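Sulfite dehydrogenase (Paracoccus pantotrophus, PDB 2XTS) probably oxidises the sulfane sulfur carried by a Sox-system protein at its molybdenum cofactor and hands the electrons to a heme c cytochrome partner. Local coordinates at residues P49-N54 and R74-A79; S177-S182 and M222-V227; P271-P276 and G382-V387; M338-R343 and Q374-K379. All blocks are in the same frame, centred on the assembly; numbering follows the deposited sequence. Where two conformers were deposited one is given.

From the N terminus, contact 1 comes first: 49-54 pairs with 74-79 and closes a short loop of irregular chain. Contact 2 follows in series, bringing 177-182 back beside 222-227. These two touch through K225 and S177 and hold the molybdopterin between them. The chain then enters the domain of the dimerisation family, where contact 3 closes a long loop from 271-276 to 382-387. Contact 4, joining 338-343 to 374-379, falls entirely within that loop. Contacts 3 and 4 meet in one sheet, where strands 375-378 and 384-389 are neighbours. Contacts 2 and 3 lie on opposite sides of the chain's centre, about 36 Å apart between centres.

Contact 1: P49-N54 and R74-A79; sequences PVSSIN and RHHSGA. With MTE (phosphonic acidmono-(2-amino-5,6-dimercapto-4-oxo-3,7,8a,9,10,10a-hexahydro-4H-8-oxa-1,3,9,10-tetraaza-anthracen-7-ylmethyl)ester), chain E; HEC (heme c), chain K; 2MO (molybdenum (IV)oxide), chain F.
The short antiparallel ribbon in which S52 and I53 pair with H75 and R74 stands between the molybdenum cofactor and a heme propionate. S52 and H75 form the hydrogen-bonded pair: S52 N gives to H75 O at 3.0 Å, and H75 N returns a bond to S52 O. H75 O also receives R74 NH1, on the other face of its carbonyl plane from S52 N. A bend at chi2 (-67°) carries the R74 guanidinium to the molybdenum oxide and S51; I53 CD1 crosses R74 CG at 3.6 Å, the two side chains at about a right angle. The flat end is held by edge bonds: NE gives to OT2 of the molybdenum oxide at 3.1 Å (163°), while NH1 meets S51 OG in plane at 3.3 Å. H76 lies over the guanidinium, with CE1 above its centre. S51 OG and H76 ND1 both donate to heme O2D, at 2.9 and 3.2 Å, so a small hydroxyl and an imidazole fix one propionate oxygen. Further on, V50 O takes G78 N at 2.9 Å; G78 has a positive phi, easy for a residue without a side chain. The ribbon forms a two-stranded sheet of its own. K225, in the loop before strand 227-233, bonds R74 O, V22 of the second subunit packs on S52 and H75, and F99 of the cytochrome chain packs on V50 and S51.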
# COMPACT_ATOMS: atom_id res chain seq x y z
N PRO A 49 -27.31 5.93 2.33
CA PRO A 49 -25.91 5.54 2.54
C PRO A 49 -25.36 4.63 1.44
O PRO A 49 -24.16 4.36 1.43
CB PRO A 49 -25.96 4.82 3.89
CG PRO A 49 -27.33 4.30 3.97
CD PRO A 49 -28.22 5.28 3.28
N VAL A 50 -26.21 4.20 0.50
CA VAL A 50 -25.74 3.50 -0.69
C VAL A 50 -25.44 4.40 -1.90
O VAL A 50 -24.76 3.97 -2.82
CB VAL A 50 -26.62 2.29 -1.10
CG1 VAL A 50 -26.68 1.30 0.03
CG2 VAL A 50 -28.00 2.71 -1.53
N SER A 51 -25.95 5.64 -1.89
CA SER A 51 -25.47 6.64 -2.84
C SER A 51 -24.84 7.77 -2.04
O SER A 51 -25.48 8.75 -1.69
CB SER A 51 -26.54 7.14 -3.82
OG SER A 51 -25.95 8.10 -4.71
N SER A 52 -23.58 7.60 -1.72
CA SER A 52 -22.93 8.39 -0.72
C SER A 52 -21.43 8.25 -0.83
O SER A 52 -20.88 7.67 -1.78
CB SER A 52 -23.46 8.00 0.67
OG SER A 52 -23.07 8.92 1.67
N ILE A 53 -20.78 8.83 0.18
CA ILE A 53 -19.36 9.10 0.22
C ILE A 53 -18.87 8.80 1.63
O ILE A 53 -19.57 9.06 2.61
CB ILE A 53 -19.11 10.60 -0.11
CG1 ILE A 53 -17.63 10.96 -0.17
CG2 ILE A 53 -19.87 11.56 0.85
CD1 ILE A 53 -16.95 10.39 -1.32
N ASN A 54 -17.63 8.30 1.74
CA ASN A 54 -16.92 8.36 3.02
C ASN A 54 -15.54 8.95 2.77
O ASN A 54 -15.24 9.33 1.64
CB ASN A 54 -16.94 7.02 3.76
CG ASN A 54 -16.16 5.93 3.06
OD1 ASN A 54 -15.16 6.20 2.41
ND2 ASN A 54 -16.57 4.67 3.26
N ARG A 74 -16.90 5.94 -2.88
CA ARG A 74 -18.07 6.67 -3.38
C ARG A 74 -18.86 5.70 -4.26
O ARG A 74 -18.34 5.19 -5.25
CB ARG A 74 -17.68 7.94 -4.15
CG ARG A 74 -18.75 9.03 -4.16
CD ARG A 74 -20.00 8.68 -4.92
NE ARG A 74 -20.71 9.92 -5.23
CZ ARG A 74 -22.02 10.10 -5.14
NH1 ARG A 74 -22.84 9.12 -4.76
NH2 ARG A 74 -22.51 11.30 -5.43
N HIS A 75 -20.10 5.43 -3.86
CA HIS A 75 -21.01 4.57 -4.62
C HIS A 75 -22.30 5.31 -4.92
O HIS A 75 -22.65 6.26 -4.23
CB HIS A 75 -21.40 3.31 -3.82
CG HIS A 75 -20.25 2.66 -3.17
ND1 HIS A 75 -20.18 2.31 -1.83
CD2 HIS A 75 -19.06 2.35 -3.72
CE1 HIS A 75 -18.99 1.78 -1.60
NE2 HIS A 75 -18.29 1.79 -2.73
N HIS A 76 -23.02 4.82 -5.92
CA HIS A 76 -24.36 5.33 -6.24
C HIS A 76 -25.46 4.28 -6.05
O HIS A 76 -26.62 4.66 -5.90
CB HIS A 76 -24.43 5.93 -7.65
CG HIS A 76 -23.53 7.11 -7.86
ND1 HIS A 76 -23.96 8.42 -7.98
CD2 HIS A 76 -22.19 7.15 -7.98
CE1 HIS A 76 -22.90 9.20 -8.16
NE2 HIS A 76 -21.82 8.45 -8.16
N SER A 77 -25.10 2.99 -6.02
CA SER A 77 -26.06 1.92 -5.66
C SER A 77 -25.37 0.88 -4.79
O SER A 77 -25.74 -0.28 -4.80
CB SER A 77 -26.73 1.28 -6.87
OG SER A 77 -25.79 0.66 -7.73
N GLY A 78 -24.40 1.34 -4.00
CA GLY A 78 -23.65 0.49 -3.05
C GLY A 78 -22.49 -0.27 -3.69
O GLY A 78 -22.31 -0.26 -4.91
N ALA A 79 -21.70 -0.91 -2.85
CA ALA A 79 -20.54 -1.68 -3.27
C ALA A 79 -21.01 -3.09 -3.58
O ALA A 79 -21.42 -3.81 -2.68
CB ALA A 79 -19.50 -1.70 -2.16
N1 MTE E . -18.34 3.38 -10.67
C2 MTE E . -19.53 2.80 -10.57
N2 MTE E . -19.78 1.71 -11.34
N3 MTE E . -20.48 3.24 -9.72
C4 MTE E . -20.30 4.32 -8.92
O4 MTE E . -21.22 4.65 -8.15
N5 MTE E . -18.74 6.19 -8.29
C6 MTE E . -17.74 7.00 -8.94
C7 MTE E . -16.49 6.25 -9.36
N8 MTE E . -16.85 5.07 -10.10
C9 MTE E . -19.04 5.03 -8.99
C10 MTE E . -18.05 4.50 -9.93
C1' MTE E . -17.33 8.21 -8.11
S1' MTE E . -18.42 9.57 -8.00
C2' MTE E . -16.11 8.29 -7.53
S2' MTE E . -15.56 9.72 -6.75
C3' MTE E . -15.17 7.10 -7.60
O3' MTE E . -15.75 5.93 -8.20
C4' MTE E . -14.75 6.69 -6.20
O4' MTE E . -13.80 5.62 -6.28
P MTE E . -13.58 4.78 -4.93
O1P MTE E . -13.05 5.90 -3.98
O2P MTE E . -14.88 4.25 -4.42
O3P MTE E . -12.52 3.79 -5.26
FE HEC K . -35.42 7.81 -8.34
CHA HEC K . -32.67 9.76 -8.75
CHB HEC K . -36.55 8.77 -11.41
CHC HEC K . -37.94 5.61 -8.07
CHD HEC K . -34.66 7.35 -5.09
NA HEC K . -34.75 9.02 -9.79
C1A HEC K . -33.61 9.79 -9.74
C2A HEC K . -33.53 10.62 -10.92
C3A HEC K . -34.61 10.34 -11.65
C4A HEC K . -35.38 9.34 -10.96
CMA HEC K . -35.03 10.93 -13.02
CAA HEC K . -32.39 11.63 -11.22
CBA HEC K . -32.61 12.95 -10.48
CGA HEC K . -31.58 13.99 -10.82
O1A HEC K . -30.42 13.65 -11.08
O2A HEC K . -32.01 15.17 -10.87
NB HEC K . -36.91 7.25 -9.51
C1B HEC K . -37.23 7.75 -10.77
C2B HEC K . -38.27 6.93 -11.35
C3B HEC K . -38.68 6.07 -10.41
C4B HEC K . -37.82 6.24 -9.26
CMB HEC K . -38.91 7.24 -12.72
CAB HEC K . -39.75 4.99 -10.53
CBB HEC K . -39.48 4.11 -11.78
NC HEC K . -36.16 6.68 -6.83
C1C HEC K . -37.24 5.87 -6.92
C2C HEC K . -37.49 5.28 -5.63
C3C HEC K . -36.56 5.76 -4.79
C4C HEC K . -35.75 6.69 -5.53
CMC HEC K . -38.61 4.26 -5.32
CAC HEC K . -36.34 5.56 -3.29
CBC HEC K . -36.40 4.21 -2.69
ND HEC K . -33.93 8.43 -7.15
C1D HEC K . -33.73 8.02 -5.85
C2D HEC K . -32.46 8.46 -5.36
C3D HEC K . -31.84 9.17 -6.50
C4D HEC K . -32.80 9.14 -7.55
CMD HEC K . -31.77 8.20 -4.03
CAD HEC K . -30.46 9.80 -6.49
CBD HEC K . -29.44 8.77 -6.95
CGD HEC K . -28.04 9.32 -7.04
O1D HEC K . -27.84 10.55 -6.95
O2D HEC K . -27.13 8.51 -7.30
MO 2MO F . -17.16 11.41 -7.22
OT1 2MO F . -16.55 12.34 -8.63
OT2 2MO F . -18.94 11.99 -6.64

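Contact 2: S177-S182 and M222-V227; sequences SSNGRS and MWVKWV. With MTE (phosphonic acidmono-(2-amino-5,6-dimercapto-4-oxo-3,7,8a,9,10,10a-hexahydro-4H-8-oxa-1,3,9,10-tetraaza-anthracen-7-ylmethyl)ester), chain E.
V224 leans on the backbone of N179, its CG2 methyl 3.7 Å from N179 O, and beside this pair lies the pterin of the molybdopterin. K225, the next residue, runs along the cofactor. Its CB lies 3.5 Å from pterin N1 and its CG 3.9 Å from N8. CD comes 3.8 Å from O2P; there the chain bends (chi3 -68°), which lays CE 3.5 Å from O3', the pyran oxygen. NZ ends the chain with a 2.7 Å hydrogen bond to O2P, and it also bonds to the carbonyls of R74 and E206. A leucine here has no ammonium, which would probably leave the phosphate O2P without this positive mate and the R74 and E206 carbonyls without their shared donor. The loop 222-227 is the part of the molybdopterin-binding domain that reads the pterin edge through its backbone: K225 N gives to N1 at 2.9 Å in a nearly straight bond (171°), K225 O takes N2, and W223 O, at the centre of an inverse gamma turn, takes N8. The CB of N179 lies against one face of the pterin, and the rim of the W226 ring approaches the other. N179 has a left-handed backbone, which asparagine tolerates well; just before it, S178 OG accepts G180 N in an ST turn. Farther along, R181 makes salt bridges to E219, a cobalt ligand, and to E242, and its NH1 hydrogen-bonds N221 OD1; in the conformer described, M222 CG sits over one face of its guanidinium.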
# COMPACT_ATOMS: atom_id res chain seq x y z
N SER A 177 -26.51 1.41 -10.61
CA SER A 177 -26.38 2.81 -10.92
C SER A 177 -25.73 3.05 -12.28
O SER A 177 -25.91 4.13 -12.82
CB SER A 177 -25.60 3.56 -9.86
OG SER A 177 -24.20 3.38 -9.98
N SER A 178 -24.94 2.08 -12.76
CA SER A 178 -24.20 2.10 -14.04
C SER A 178 -23.05 3.12 -14.08
O SER A 178 -21.97 2.81 -14.60
CB SER A 178 -25.11 2.26 -15.27
OG SER A 178 -25.11 3.57 -15.84
N ASN A 179 -23.27 4.35 -13.61
CA ASN A 179 -22.23 5.37 -13.63
C ASN A 179 -21.66 5.61 -15.01
O ASN A 179 -20.48 5.86 -15.19
CB ASN A 179 -21.10 5.00 -12.66
CG ASN A 179 -20.34 6.22 -12.15
OD1 ASN A 179 -19.22 6.54 -12.59
ND2 ASN A 179 -20.98 6.94 -11.25
N GLY A 180 -22.51 5.57 -16.03
CA GLY A 180 -22.01 5.71 -17.38
C GLY A 180 -21.42 7.08 -17.60
O GLY A 180 -22.01 8.08 -17.22
N ARG A 181 -20.25 7.12 -18.24
CA ARG A 181 -19.55 8.35 -18.55
C ARG A 181 -18.94 8.27 -19.94
O ARG A 181 -18.44 7.22 -20.35
CB ARG A 181 -18.45 8.68 -17.52
CG ARG A 181 -18.96 9.15 -16.17
CD ARG A 181 -19.74 10.44 -16.25
NE ARG A 181 -19.01 11.57 -16.79
CZ ARG A 181 -18.33 12.47 -16.11
NH1 ARG A 181 -18.22 12.42 -14.80
NH2 ARG A 181 -17.76 13.47 -16.75
N SER A 182 -18.91 9.42 -20.62
CA SER A 182 -18.35 9.57 -21.95
C SER A 182 -16.94 10.14 -21.93
O SER A 182 -16.65 11.11 -21.22
CB SER A 182 -19.22 10.50 -22.76
OG SER A 182 -20.55 10.05 -22.82
N MET A 222 -15.27 9.49 -13.20
CA MET A 222 -14.99 8.83 -14.45
C MET A 222 -14.25 7.51 -14.25
O MET A 222 -14.11 6.75 -15.20
CB MET A 222 -14.26 9.79 -15.36
CG MET A 222 -15.07 11.04 -15.62
SD MET A 222 -14.19 12.18 -16.72
CE MET A 222 -14.63 11.55 -18.32
N TRP A 223 -13.80 7.25 -13.02
CA TRP A 223 -13.08 6.01 -12.71
C TRP A 223 -14.10 4.90 -12.48
O TRP A 223 -14.32 4.43 -11.35
CB TRP A 223 -12.17 6.21 -11.49
CG TRP A 223 -11.04 7.18 -11.66
CD1 TRP A 223 -11.09 8.45 -12.16
CD2 TRP A 223 -9.74 7.00 -11.15
NE1 TRP A 223 -9.85 9.03 -12.08
CE2 TRP A 223 -9.00 8.15 -11.47
CE3 TRP A 223 -9.09 5.92 -10.55
CZ2 TRP A 223 -7.66 8.28 -11.15
CZ3 TRP A 223 -7.77 6.04 -10.22
CH2 TRP A 223 -7.06 7.22 -10.52
N VAL A 224 -14.78 4.51 -13.56
CA VAL A 224 -15.91 3.59 -13.48
C VAL A 224 -15.46 2.26 -12.84
O VAL A 224 -14.51 1.62 -13.30
CB VAL A 224 -16.53 3.37 -14.88
CG1 VAL A 224 -17.67 2.35 -14.80
CG2 VAL A 224 -17.02 4.66 -15.49
N LYS A 225 -16.17 1.87 -11.79
CA LYS A 225 -15.90 0.64 -11.05
C LYS A 225 -16.76 -0.51 -11.57
O LYS A 225 -17.84 -0.32 -12.13
CB LYS A 225 -16.16 0.88 -9.56
CG LYS A 225 -15.17 1.78 -8.91
CD LYS A 225 -15.38 1.96 -7.41
CE LYS A 225 -16.64 2.72 -7.04
NZ LYS A 225 -16.79 2.75 -5.57
N TRP A 226 -16.26 -1.73 -11.37
CA TRP A 226 -16.96 -2.94 -11.80
C TRP A 226 -17.31 -2.81 -13.28
O TRP A 226 -18.42 -3.11 -13.70
CB TRP A 226 -18.23 -3.22 -10.94
CG TRP A 226 -18.04 -3.01 -9.46
CD1 TRP A 226 -17.38 -3.86 -8.63
CD2 TRP A 226 -18.51 -1.94 -8.65
NE1 TRP A 226 -17.40 -3.37 -7.34
CE2 TRP A 226 -18.08 -2.19 -7.34
CE3 TRP A 226 -19.28 -0.81 -8.89
CZ2 TRP A 226 -18.33 -1.32 -6.29
CZ3 TRP A 226 -19.56 0.04 -7.85
CH2 TRP A 226 -19.07 -0.20 -6.56
N VAL A 227 -16.34 -2.35 -14.08
CA VAL A 227 -16.63 -1.94 -15.45
C VAL A 227 -17.12 -3.12 -16.28
O VAL A 227 -16.48 -4.16 -16.32
CB VAL A 227 -15.44 -1.24 -16.13
CG1 VAL A 227 -15.94 -0.32 -17.25
CG2 VAL A 227 -14.69 -0.39 -15.19
N1 MTE E . -18.34 3.38 -10.67
C2 MTE E . -19.53 2.80 -10.57
N2 MTE E . -19.78 1.71 -11.34
N3 MTE E . -20.48 3.24 -9.72
C4 MTE E . -20.30 4.32 -8.92
O4 MTE E . -21.22 4.65 -8.15
N5 MTE E . -18.74 6.19 -8.29
C6 MTE E . -17.74 7.00 -8.94
C7 MTE E . -16.49 6.25 -9.36
N8 MTE E . -16.85 5.07 -10.10
C9 MTE E . -19.04 5.03 -8.99
C10 MTE E . -18.05 4.50 -9.93
C1' MTE E . -17.33 8.21 -8.11
S1' MTE E . -18.42 9.57 -8.00
C2' MTE E . -16.11 8.29 -7.53
S2' MTE E . -15.56 9.72 -6.75
C3' MTE E . -15.17 7.10 -7.60
O3' MTE E . -15.75 5.93 -8.20
C4' MTE E . -14.75 6.69 -6.20
O4' MTE E . -13.80 5.62 -6.28
P MTE E . -13.58 4.78 -4.93
O1P MTE E . -13.05 5.90 -3.98
O2P MTE E . -14.88 4.25 -4.42
O3P MTE E . -12.52 3.79 -5.26

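Contact 3: P271-P276 and G382-V387; sequences PSPQVP and GEVENV
The peptide between S272 and P273 carries V384 on one face: the CG1 methyl stands over it, 3.5 Å from S272 C. The puckered P273 ring follows on, with V384 O beside it, 3.4 Å from P273 CB, and the backbone of N386 near CG. A second flat group, the carboxylate of E383, has P276 CB near it, 3.8 Å from OE1. This is a type I turn, S272 to V275, pressed against 384-389, the outermost strand within this chain of the eight-stranded antiparallel sheet that belongs to the dimerisation domain, a family of the E-set clan. The turn is closed by V275 N giving to S272 O at 2.8 Å, and proline suits its second position because the ring fixes phi near the value required (-59°). V384 points straight at the turn. Its CG1 lies anti to the backbone N (chi1 -179°), which sets that methyl over the peptide and sends CG2 to P271 CB at 4.0 Å. Cutting V384 back to an alanine would probably open a gap under the S272 peptide and leave P271 CB without its apolar neighbour. W376 packs on V384 and P273 from the adjoining strand. Beyond the chain, V387 pairs with a strand of the cytochrome chain, which thereby continues the sheet, and E383 forms a salt bridge to R191 of that chain. One water joins the segments, lying 2.7 Å from E383 OE1 and 2.9 Å from P273 O, and accepting a hydrogen bond from V384 N at 2.9 Å.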
# COMPACT_ATOMS: atom_id res chain seq x y z
N PRO A 271 -0.09 20.39 11.23
CA PRO A 271 -1.27 20.48 12.08
C PRO A 271 -2.55 20.64 11.26
O PRO A 271 -2.52 21.17 10.15
CB PRO A 271 -1.03 21.76 12.91
CG PRO A 271 0.37 22.07 12.78
CD PRO A 271 0.82 21.53 11.45
N SER A 272 -3.65 20.17 11.82
CA SER A 272 -4.97 20.32 11.21
C SER A 272 -5.98 20.12 12.35
O SER A 272 -5.59 19.75 13.45
CB SER A 272 -5.17 19.33 10.05
OG SER A 272 -5.14 17.99 10.51
N PRO A 273 -7.29 20.32 12.09
CA PRO A 273 -8.21 20.25 13.23
C PRO A 273 -8.22 18.94 14.02
O PRO A 273 -8.42 18.97 15.23
CB PRO A 273 -9.57 20.52 12.60
CG PRO A 273 -9.22 21.45 11.45
CD PRO A 273 -7.92 20.90 10.89
N GLN A 274 -8.02 17.80 13.35
CA GLN A 274 -7.95 16.51 14.01
C GLN A 274 -6.56 16.21 14.55
O GLN A 274 -6.38 15.15 15.13
CB GLN A 274 -8.32 15.40 13.02
CG GLN A 274 -9.75 15.41 12.51
CD GLN A 274 -9.87 14.66 11.21
OE1 GLN A 274 -9.37 15.12 10.18
NE2 GLN A 274 -10.52 13.48 11.25
N VAL A 275 -5.58 17.07 14.30
CA VAL A 275 -4.19 16.87 14.70
C VAL A 275 -3.70 18.14 15.40
O VAL A 275 -2.90 18.92 14.87
CB VAL A 275 -3.28 16.55 13.50
CG1 VAL A 275 -1.88 16.12 13.98
CG2 VAL A 275 -3.88 15.49 12.60
N PRO A 276 -4.23 18.40 16.60
CA PRO A 276 -3.78 19.56 17.37
C PRO A 276 -2.33 19.45 17.82
O PRO A 276 -1.79 18.35 17.89
CB PRO A 276 -4.68 19.52 18.60
CG PRO A 276 -5.02 18.08 18.75
CD PRO A 276 -5.19 17.60 17.36
N GLY A 382 -2.76 25.40 20.86
CA GLY A 382 -2.42 24.33 19.92
C GLY A 382 -3.60 23.72 19.18
O GLY A 382 -3.41 22.86 18.31
N GLU A 383 -4.80 24.16 19.51
CA GLU A 383 -5.98 23.67 18.78
C GLU A 383 -6.02 24.34 17.41
O GLU A 383 -5.48 25.43 17.23
CB GLU A 383 -7.26 23.91 19.59
CG GLU A 383 -7.27 23.19 20.91
CD GLU A 383 -7.25 21.68 20.79
OE1 GLU A 383 -7.84 21.13 19.82
OE2 GLU A 383 -6.65 21.05 21.69
N VAL A 384 -6.65 23.69 16.44
CA VAL A 384 -6.54 24.10 15.05
C VAL A 384 -7.94 24.13 14.44
O VAL A 384 -8.70 23.18 14.61
CB VAL A 384 -5.63 23.11 14.27
CG1 VAL A 384 -5.50 23.53 12.83
CG2 VAL A 384 -4.26 23.00 14.93
N GLU A 385 -8.27 25.21 13.72
CA GLU A 385 -9.59 25.37 13.13
C GLU A 385 -9.56 25.56 11.62
O GLU A 385 -8.65 26.18 11.06
CB GLU A 385 -10.28 26.61 13.73
CG GLU A 385 -10.83 26.43 15.14
CD GLU A 385 -11.74 27.55 15.60
OE1 GLU A 385 -12.41 28.15 14.74
OE2 GLU A 385 -11.82 27.79 16.82
N ASN A 386 -10.60 25.04 10.98
CA ASN A 386 -10.95 25.37 9.61
C ASN A 386 -11.63 26.74 9.61
O ASN A 386 -12.66 26.92 10.27
CB ASN A 386 -11.94 24.33 9.09
CG ASN A 386 -12.43 24.64 7.69
OD1 ASN A 386 -11.87 25.48 6.99
ND2 ASN A 386 -13.54 24.01 7.31
N VAL A 387 -11.00 27.70 8.94
CA VAL A 387 -11.50 29.06 8.81
C VAL A 387 -11.41 29.53 7.38
O VAL A 387 -10.65 28.98 6.61
CB VAL A 387 -10.73 30.06 9.72
CG1 VAL A 387 -10.86 29.64 11.18
CG2 VAL A 387 -9.30 30.22 9.31
O HOH W 1 -7.73 21.04 17.08

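Contact 4: M338-R343 and Q374-K379; sequences MLLQSR and QTWWVK
M338 and V378 begin a ladder of antiparallel pairs between neighbouring strands of the eight-stranded sheet in the dimerisation domain. The backbone bonds come first. M338 and V378 exchange two of them, with M338 N reaching V378 O at 3.0 Å, and L340 and W376 exchange two more, L340 N to W376 O at 2.8 Å. Beyond, the strands are also joined by water: one molecule donates to both L340 O and Q374 O. Among side chains there is one polar bond, from Q341 NE2 to T375 OG1 at 2.9 Å (161°). The extended glutamine runs alongside the threonine, and T375 OG1 lies close to its amide plane (12° out). Apolar contacts occur on both faces; the L339 and W377 face also carries the Q341-T375 bond. On the other, branched V378 serves two partners, CG2 meeting L340 CD1 at 3.7 Å and CG1 meeting M338 CE at 4.0 Å. L339 CD2 touches W377 CB at 3.9 Å; V172 and I174 of the cytochrome chain pack on L339 and W377 respectively. W377 NE1 bonds to E337 OE1, and K379 CG lies over one face of the W377 ring. At that ring's edge, in its plane, M338 O stands 3.6 Å from W377 CD1.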
# COMPACT_ATOMS: atom_id res chain seq x y z
N MET A 338 -1.18 31.13 14.36
CA MET A 338 -0.76 31.09 12.97
C MET A 338 -1.98 30.90 12.08
O MET A 338 -3.01 30.40 12.54
CB MET A 338 0.25 29.96 12.70
CG MET A 338 1.52 30.03 13.53
SD MET A 338 2.69 28.73 13.12
CE MET A 338 1.88 27.29 13.82
N LEU A 339 -1.84 31.35 10.84
CA LEU A 339 -2.81 31.05 9.79
C LEU A 339 -2.06 30.28 8.72
O LEU A 339 -1.41 30.85 7.85
CB LEU A 339 -3.44 32.33 9.25
CG LEU A 339 -4.41 33.03 10.20
CD1 LEU A 339 -4.67 34.44 9.69
CD2 LEU A 339 -5.71 32.25 10.40
N LEU A 340 -2.17 28.96 8.80
CA LEU A 340 -1.40 28.09 7.91
C LEU A 340 -2.10 27.94 6.57
O LEU A 340 -3.30 27.70 6.53
CB LEU A 340 -1.23 26.69 8.50
CG LEU A 340 -0.56 26.55 9.86
CD1 LEU A 340 -0.54 25.10 10.26
CD2 LEU A 340 0.85 27.14 9.83
N GLN A 341 -1.33 28.02 5.49
CA GLN A 341 -1.82 27.75 4.15
C GLN A 341 -0.74 27.05 3.34
O GLN A 341 0.46 27.25 3.58
CB GLN A 341 -2.16 29.05 3.43
CG GLN A 341 -3.26 29.87 4.04
CD GLN A 341 -3.60 31.09 3.23
OE1 GLN A 341 -2.78 31.60 2.47
NE2 GLN A 341 -4.84 31.56 3.38
N SER A 342 -1.17 26.25 2.37
CA SER A 342 -0.28 25.69 1.40
C SER A 342 -0.79 26.02 -0.00
O SER A 342 -2.01 26.11 -0.24
CB SER A 342 -0.10 24.19 1.60
OG SER A 342 -1.32 23.48 1.50
N ARG A 343 0.15 26.19 -0.92
CA ARG A 343 -0.15 26.59 -2.30
C ARG A 343 0.70 25.77 -3.26
O ARG A 343 1.93 25.93 -3.29
CB ARG A 343 0.12 28.08 -2.48
CG ARG A 343 -0.15 28.65 -3.84
CD ARG A 343 0.17 30.16 -3.82
NE ARG A 343 1.61 30.42 -3.68
CZ ARG A 343 2.14 31.63 -3.50
NH1 ARG A 343 1.37 32.70 -3.38
NH2 ARG A 343 3.46 31.76 -3.41
N GLN A 374 -6.61 26.10 1.36
CA GLN A 374 -7.16 25.86 2.69
C GLN A 374 -6.35 26.62 3.74
O GLN A 374 -5.12 26.66 3.68
CB GLN A 374 -7.07 24.35 3.00
CG GLN A 374 -7.54 23.97 4.40
CD GLN A 374 -9.02 24.22 4.64
OE1 GLN A 374 -9.42 24.98 5.54
NE2 GLN A 374 -9.83 23.62 3.83
N THR A 375 -7.04 27.22 4.71
CA THR A 375 -6.41 27.92 5.82
C THR A 375 -6.72 27.18 7.11
O THR A 375 -7.88 26.81 7.37
CB THR A 375 -6.97 29.33 5.95
OG1 THR A 375 -6.85 30.01 4.69
CG2 THR A 375 -6.25 30.14 7.03
N TRP A 376 -5.69 26.98 7.94
CA TRP A 376 -5.88 26.52 9.31
C TRP A 376 -5.51 27.63 10.29
O TRP A 376 -4.40 28.19 10.22
CB TRP A 376 -5.00 25.32 9.67
CG TRP A 376 -5.13 24.10 8.83
CD1 TRP A 376 -4.08 23.39 8.32
CD2 TRP A 376 -6.33 23.41 8.40
NE1 TRP A 376 -4.54 22.32 7.61
CE2 TRP A 376 -5.91 22.30 7.65
CE3 TRP A 376 -7.70 23.60 8.61
CZ2 TRP A 376 -6.81 21.43 7.06
CZ3 TRP A 376 -8.59 22.72 8.04
CH2 TRP A 376 -8.14 21.65 7.28
N TRP A 377 -6.41 27.91 11.21
CA TRP A 377 -6.10 28.79 12.33
C TRP A 377 -5.55 27.97 13.48
O TRP A 377 -6.26 27.19 14.08
CB TRP A 377 -7.35 29.56 12.75
CG TRP A 377 -7.17 30.51 13.89
CD1 TRP A 377 -6.07 31.22 14.21
CD2 TRP A 377 -8.18 30.90 14.82
NE1 TRP A 377 -6.32 32.04 15.30
CE2 TRP A 377 -7.62 31.87 15.68
CE3 TRP A 377 -9.53 30.55 14.98
CZ2 TRP A 377 -8.34 32.46 16.72
CZ3 TRP A 377 -10.25 31.13 16.03
CH2 TRP A 377 -9.65 32.07 16.88
N VAL A 378 -4.26 28.15 13.76
CA VAL A 378 -3.61 27.52 14.90
C VAL A 378 -3.67 28.50 16.05
O VAL A 378 -3.14 29.60 15.96
CB VAL A 378 -2.14 27.14 14.61
CG1 VAL A 378 -1.48 26.49 15.84
CG2 VAL A 378 -2.05 26.19 13.42
N LYS A 379 -4.32 28.10 17.13
CA LYS A 379 -4.52 28.94 18.30
C LYS A 379 -3.39 28.75 19.30
O LYS A 379 -2.61 27.81 19.21
CB LYS A 379 -5.90 28.67 18.93
CG LYS A 379 -7.03 28.96 17.95
CD LYS A 379 -8.43 28.76 18.51
CE LYS A 379 -8.81 27.31 18.54
NZ LYS A 379 -10.23 27.15 18.93
O HOH W 2 -4.20 25.06 5.72
O HOH W 3 -4.33 24.60 0.31
O HOH W 4 -3.47 23.71 3.55